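Local coordinates for protein putative (Helicobacter pylori, PDB 4O8S) that belongs to the nucleotidyltransferase superfamily, is related to AbiEii toxins of type IV toxin-antitoxin systems, and probably transfers nucleotides, at residues L39-E44 with L150-F155; D174-P179 with L207-M212. All blocks are in the same frame, centred on the assembly; numbering follows the deposited sequence.

Interaction 1: L39-E44 with L150-F155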
# COMPACT_ATOMS: atom_id res chain seq x y z
N LEU A 39 8.11 0.30 4.43
CA LEU A 39 8.33 -0.39 3.16
C LEU A 39 9.64 0.08 2.52
O LEU A 39 9.90 1.28 2.45
CB LEU A 39 7.15 -0.13 2.20
CG LEU A 39 7.21 -0.80 0.82
CD1 LEU A 39 7.08 -2.30 0.94
CD2 LEU A 39 6.09 -0.23 -0.08
N ASN A 40 10.45 -0.85 2.02
CA ASN A 40 11.76 -0.48 1.48
C ASN A 40 11.81 -0.38 -0.05
O ASN A 40 12.79 -0.79 -0.68
CB ASN A 40 12.86 -1.42 2.01
CG ASN A 40 12.62 -2.85 1.63
OD1 ASN A 40 11.47 -3.28 1.45
ND2 ASN A 40 13.70 -3.61 1.47
N ARG A 41 10.74 0.15 -0.63
CA ARG A 41 10.76 0.59 -2.03
C ARG A 41 9.93 1.86 -2.00
O ARG A 41 9.15 2.06 -1.07
CB ARG A 41 10.13 -0.45 -2.95
CG ARG A 41 8.62 -0.65 -2.74
CD ARG A 41 8.01 -1.51 -3.86
NE ARG A 41 6.57 -1.69 -3.71
CZ ARG A 41 5.67 -0.79 -4.10
NH1 ARG A 41 6.08 0.34 -4.67
NH2 ARG A 41 4.36 -1.02 -3.94
N PHE A 42 10.12 2.72 -2.99
CA PHE A 42 9.35 3.95 -3.08
C PHE A 42 7.92 3.65 -3.54
O PHE A 42 7.66 2.59 -4.13
CB PHE A 42 10.02 4.91 -4.06
CG PHE A 42 9.59 6.35 -3.91
CD1 PHE A 42 9.62 6.96 -2.66
CD2 PHE A 42 9.17 7.09 -5.01
CE1 PHE A 42 9.22 8.30 -2.51
CE2 PHE A 42 8.78 8.42 -4.87
CZ PHE A 42 8.81 9.02 -3.62
N SER A 43 7.01 4.59 -3.26
CA SER A 43 5.60 4.49 -3.66
C SER A 43 5.13 5.90 -4.02
O SER A 43 5.46 6.84 -3.31
CB SER A 43 4.77 3.97 -2.49
OG SER A 43 3.49 3.50 -2.91
N GLU A 44 4.34 6.05 -5.08
CA GLU A 44 4.07 7.39 -5.60
C GLU A 44 2.59 7.83 -5.61
O GLU A 44 2.33 9.01 -5.79
CB GLU A 44 4.61 7.55 -7.04
CG GLU A 44 5.91 6.82 -7.33
CD GLU A 44 6.18 6.71 -8.84
OE1 GLU A 44 5.42 6.00 -9.54
OE2 GLU A 44 7.15 7.35 -9.31
N LEU A 150 3.95 -8.75 -5.20
CA LEU A 150 4.85 -9.77 -4.69
C LEU A 150 5.86 -9.17 -3.72
O LEU A 150 6.07 -9.70 -2.62
CB LEU A 150 5.58 -10.46 -5.84
CG LEU A 150 6.57 -11.55 -5.41
CD1 LEU A 150 5.88 -12.61 -4.55
CD2 LEU A 150 7.21 -12.19 -6.62
N PHE A 151 6.48 -8.06 -4.13
CA PHE A 151 7.44 -7.37 -3.28
C PHE A 151 6.81 -7.05 -1.93
O PHE A 151 7.38 -7.30 -0.85
CB PHE A 151 7.84 -6.05 -3.93
CG PHE A 151 8.92 -5.30 -3.19
CD1 PHE A 151 8.61 -4.51 -2.09
CD2 PHE A 151 10.26 -5.40 -3.60
CE1 PHE A 151 9.62 -3.81 -1.39
CE2 PHE A 151 11.27 -4.72 -2.91
CZ PHE A 151 10.95 -3.92 -1.80
N ASP A 152 5.62 -6.45 -1.99
CA ASP A 152 4.96 -6.00 -0.77
C ASP A 152 4.53 -7.14 0.12
O ASP A 152 4.70 -7.07 1.35
CB ASP A 152 3.77 -5.10 -1.11
CG ASP A 152 4.18 -3.89 -1.92
OD1 ASP A 152 5.38 -3.54 -1.90
OD2 ASP A 152 3.30 -3.28 -2.57
N LEU A 153 3.97 -8.20 -0.47
CA LEU A 153 3.54 -9.35 0.32
C LEU A 153 4.73 -10.05 0.98
O LEU A 153 4.63 -10.53 2.10
CB LEU A 153 2.73 -10.35 -0.52
CG LEU A 153 1.26 -9.96 -0.71
CD1 LEU A 153 0.56 -10.96 -1.63
CD2 LEU A 153 0.56 -9.89 0.64
N HIS A 154 5.85 -10.09 0.26
CA HIS A 154 7.09 -10.63 0.80
C HIS A 154 7.56 -9.77 1.97
O HIS A 154 7.92 -10.29 3.03
CB HIS A 154 8.15 -10.70 -0.30
CG HIS A 154 9.52 -11.03 0.18
ND1 HIS A 154 10.40 -10.07 0.63
CD2 HIS A 154 10.17 -12.21 0.27
CE1 HIS A 154 11.54 -10.65 0.99
NE2 HIS A 154 11.42 -11.95 0.78
N PHE A 155 7.54 -8.44 1.79
CA PHE A 155 7.90 -7.50 2.85
C PHE A 155 7.02 -7.72 4.08
O PHE A 155 7.51 -7.69 5.23
CB PHE A 155 7.70 -6.07 2.35
CG PHE A 155 7.76 -5.03 3.43
CD1 PHE A 155 9.00 -4.54 3.87
CD2 PHE A 155 6.60 -4.55 4.03
CE1 PHE A 155 9.07 -3.60 4.88
CE2 PHE A 155 6.66 -3.60 5.06
CZ PHE A 155 7.90 -3.12 5.48

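Interaction 2: D174-P179 with L207-M212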
# COMPACT_ATOMS: atom_id res chain seq x y z
N ASP A 174 -1.26 -20.36 -0.55
CA ASP A 174 -1.88 -20.73 -1.82
C ASP A 174 -1.27 -19.91 -2.96
O ASP A 174 -0.93 -20.45 -4.02
CB ASP A 174 -3.39 -20.50 -1.73
CG ASP A 174 -4.19 -21.42 -2.64
OD1 ASP A 174 -3.72 -21.74 -3.76
OD2 ASP A 174 -5.30 -21.82 -2.23
N PHE A 175 -1.14 -18.61 -2.73
CA PHE A 175 -0.60 -17.69 -3.73
C PHE A 175 0.85 -17.99 -4.09
O PHE A 175 1.26 -17.81 -5.23
CB PHE A 175 -0.71 -16.25 -3.21
CG PHE A 175 0.12 -15.24 -3.97
CD1 PHE A 175 -0.20 -14.88 -5.27
CD2 PHE A 175 1.22 -14.63 -3.36
CE1 PHE A 175 0.56 -13.93 -5.98
CE2 PHE A 175 2.00 -13.67 -4.05
CZ PHE A 175 1.66 -13.33 -5.36
N SER A 176 1.63 -18.44 -3.10
CA SER A 176 3.08 -18.53 -3.27
C SER A 176 3.62 -19.96 -3.38
O SER A 176 4.84 -20.17 -3.31
CB SER A 176 3.77 -17.80 -2.11
OG SER A 176 3.48 -18.43 -0.87
N LYS A 177 2.73 -20.93 -3.56
CA LYS A 177 3.10 -22.35 -3.54
C LYS A 177 4.01 -22.78 -4.72
O LYS A 177 4.76 -23.76 -4.61
CB LYS A 177 1.84 -23.20 -3.53
CG LYS A 177 0.97 -22.93 -4.74
CD LYS A 177 -0.36 -23.65 -4.69
CE LYS A 177 -1.24 -23.16 -5.83
NZ LYS A 177 -2.61 -23.76 -5.79
N ASP A 178 3.93 -22.04 -5.83
CA ASP A 178 4.64 -22.37 -7.06
C ASP A 178 5.57 -21.22 -7.43
O ASP A 178 5.23 -20.40 -8.28
CB ASP A 178 3.63 -22.61 -8.20
CG ASP A 178 4.26 -23.23 -9.45
OD1 ASP A 178 5.46 -22.99 -9.74
OD2 ASP A 178 3.53 -23.95 -10.17
N PRO A 179 6.74 -21.15 -6.77
CA PRO A 179 7.66 -20.02 -6.98
C PRO A 179 8.08 -19.84 -8.43
O PRO A 179 8.35 -18.70 -8.83
CB PRO A 179 8.86 -20.39 -6.10
CG PRO A 179 8.27 -21.21 -4.99
CD PRO A 179 7.21 -22.04 -5.69
N LEU A 207 11.05 -17.50 -3.98
CA LEU A 207 11.39 -18.67 -3.18
C LEU A 207 11.18 -18.38 -1.71
O LEU A 207 10.54 -19.17 -1.01
CB LEU A 207 12.86 -19.06 -3.39
CG LEU A 207 13.15 -19.80 -4.70
CD1 LEU A 207 14.65 -19.98 -4.92
CD2 LEU A 207 12.44 -21.14 -4.68
N GLU A 208 11.72 -17.26 -1.25
CA GLU A 208 11.64 -16.92 0.15
C GLU A 208 10.20 -16.74 0.64
O GLU A 208 9.86 -17.18 1.75
CB GLU A 208 12.48 -15.67 0.46
CG GLU A 208 12.54 -15.39 1.95
CD GLU A 208 13.49 -14.27 2.31
OE1 GLU A 208 13.76 -13.41 1.45
OE2 GLU A 208 13.96 -14.25 3.48
N LEU A 209 9.35 -16.12 -0.18
CA LEU A 209 7.94 -15.94 0.20
C LEU A 209 7.19 -17.26 0.33
O LEU A 209 6.45 -17.46 1.30
CB LEU A 209 7.18 -15.01 -0.76
CG LEU A 209 5.68 -14.93 -0.43
CD1 LEU A 209 5.46 -14.39 0.98
CD2 LEU A 209 4.88 -14.13 -1.47
N GLY A 210 7.36 -18.15 -0.64
CA GLY A 210 6.69 -19.45 -0.60
C GLY A 210 7.00 -20.20 0.69
O GLY A 210 6.10 -20.77 1.34
N VAL A 211 8.27 -20.17 1.08
CA VAL A 211 8.69 -20.87 2.29
C VAL A 211 8.20 -20.18 3.56
O VAL A 211 7.71 -20.85 4.48
CB VAL A 211 10.22 -21.06 2.32
CG1 VAL A 211 10.67 -21.66 3.64
CG2 VAL A 211 10.65 -21.94 1.15
N MSE A 212 8.32 -18.85 3.64
CA MSE A 212 7.82 -18.11 4.80
C MSE A 212 6.33 -18.33 5.01
O MSE A 212 5.86 -18.45 6.15
CB MSE A 212 8.07 -16.60 4.67
CG MSE A 212 9.54 -16.21 4.74
SE MSE A 212 9.80 -14.24 4.79
CE MSE A 212 9.13 -13.88 3.03
O HOH W 1 3.95 -21.38 -0.17

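Interaction 1: L39-E44 with L150-F155
Arg41 reaches from the loop between helix 29-36 and strand 46-50 to Asp152 on helix 147-159 and grips its carboxylate side-on with two nitrogens. This buried salt bridge joins the mixed-sheet part of the nucleotidyltransferase fold to one of the helices that follow it in the chain. Arg41 NE donates to Asp152 OD1 at 2.8 Å, and Arg41 NH2 donates to Asp152 OD2, also at 2.8 Å and nearly straight (N-H...O 171°). Both oxygens use their syn lone pairs, and the guanidinium and carboxylate planes lie only 17° apart, so the paired bonds fix the rotation of both groups. Each end has a second partner: Lys133 reaches Asp152 OD2, and Glu30 reaches Arg41 NH2. Two acids and two bases thus alternate in a row, which should favour the charged forms inside the protein.

The aliphatic stem of Arg41, extended from CG to NE, runs along Phe151 and sets CD over one face of the ring in a CH-pi contact, 3.9 Å from the centroid. Leu39 touches both phenylalanines. Its CD1 meets the edge of the Phe151 ring, 3.8 Å from CE1, and also packs against Phe155 CG, while its CA lies over the face of Phe155. Leu39 CG stands anti to the backbone N (chi1 -179°), which places CD2 over the rim of one guanidinium face. Leu33 of helix 29-36 touches Leu39, and Leu196 lies against both Arg41 and Phe151. At the exposed margin the amide of Asn40 crosses Phe151 obliquely, placing Asn40 OD1 3.4 Å from Phe151 CZ.

Interaction 2: D174-P179 with L207-M212
Phe175, near the end of helix 166-176, presents its ring edge to Leu209 of helix 202-231: Phe175 CE2 and Leu209 CD2 are 3.9 Å apart, and the side chains cross at about a right angle. Cys137 of helix 126-139 and Leu182 and Tyr186 of helix 179-192 also touch this ring. At Ser176 the backbones come closest, its CA only 4.6 Å from that of Gly210. The absence of a side chain on Gly210 permits this approach, bringing Ser176 O to 3.4 Å from Gly210 CA. Ser176 CB packs against Leu209 CG at 3.8 Å.

A chi1 of 63° sets Ser176 OG between its own backbone N and carbonyl carbon, within bonding distance of Leu172 O one turn back and of a water. It hydrogen-bonds to Leu172 O and accepts a bond from the water, which also donates to Gly210 O at 2.7 Å. This water is the polar bridge across a contact that has no direct hydrogen bond. Two consecutive helices, 166-176 and 179-192, joined by a short turn, pack here against long helix 202-231 at a glycine, within the all-helical part that follows the sheet in the chain.

Within the turn, Lys177, its CB directed away from that helix, stretches out to Asp174, where its NZ makes a salt bridge with Asp174 OD1. Asp178 is the N-cap of the next helix, its OD1 accepting from Lys181 N. Pro179 then begins that helix and turns toward helix 202-231, where its CB rests 3.9 Å from Leu207 CD2.

In the fold
Interaction 1 is buried near the centre of the chain, whereas the centre of interaction 2 lies about 20 Å from the centre of the chain, in a partly buried place. The inner contact relies on a charged pair beside two phenylalanines, one of which carries the arginine stem on its face; the outer one relies on close backbone packing at a glycine, small apolar patches and a shared water. They use different helices but meet directly: His154 NE2 lies 2.8 Å from Glu208 OE1, a probable hydrogen bond. Helix 147-159 therefore faces the Leu39-Arg41 loop with Phe151, Asp152 and Phe155, and the segments of interaction 2 with Leu150, Leu153 and His154.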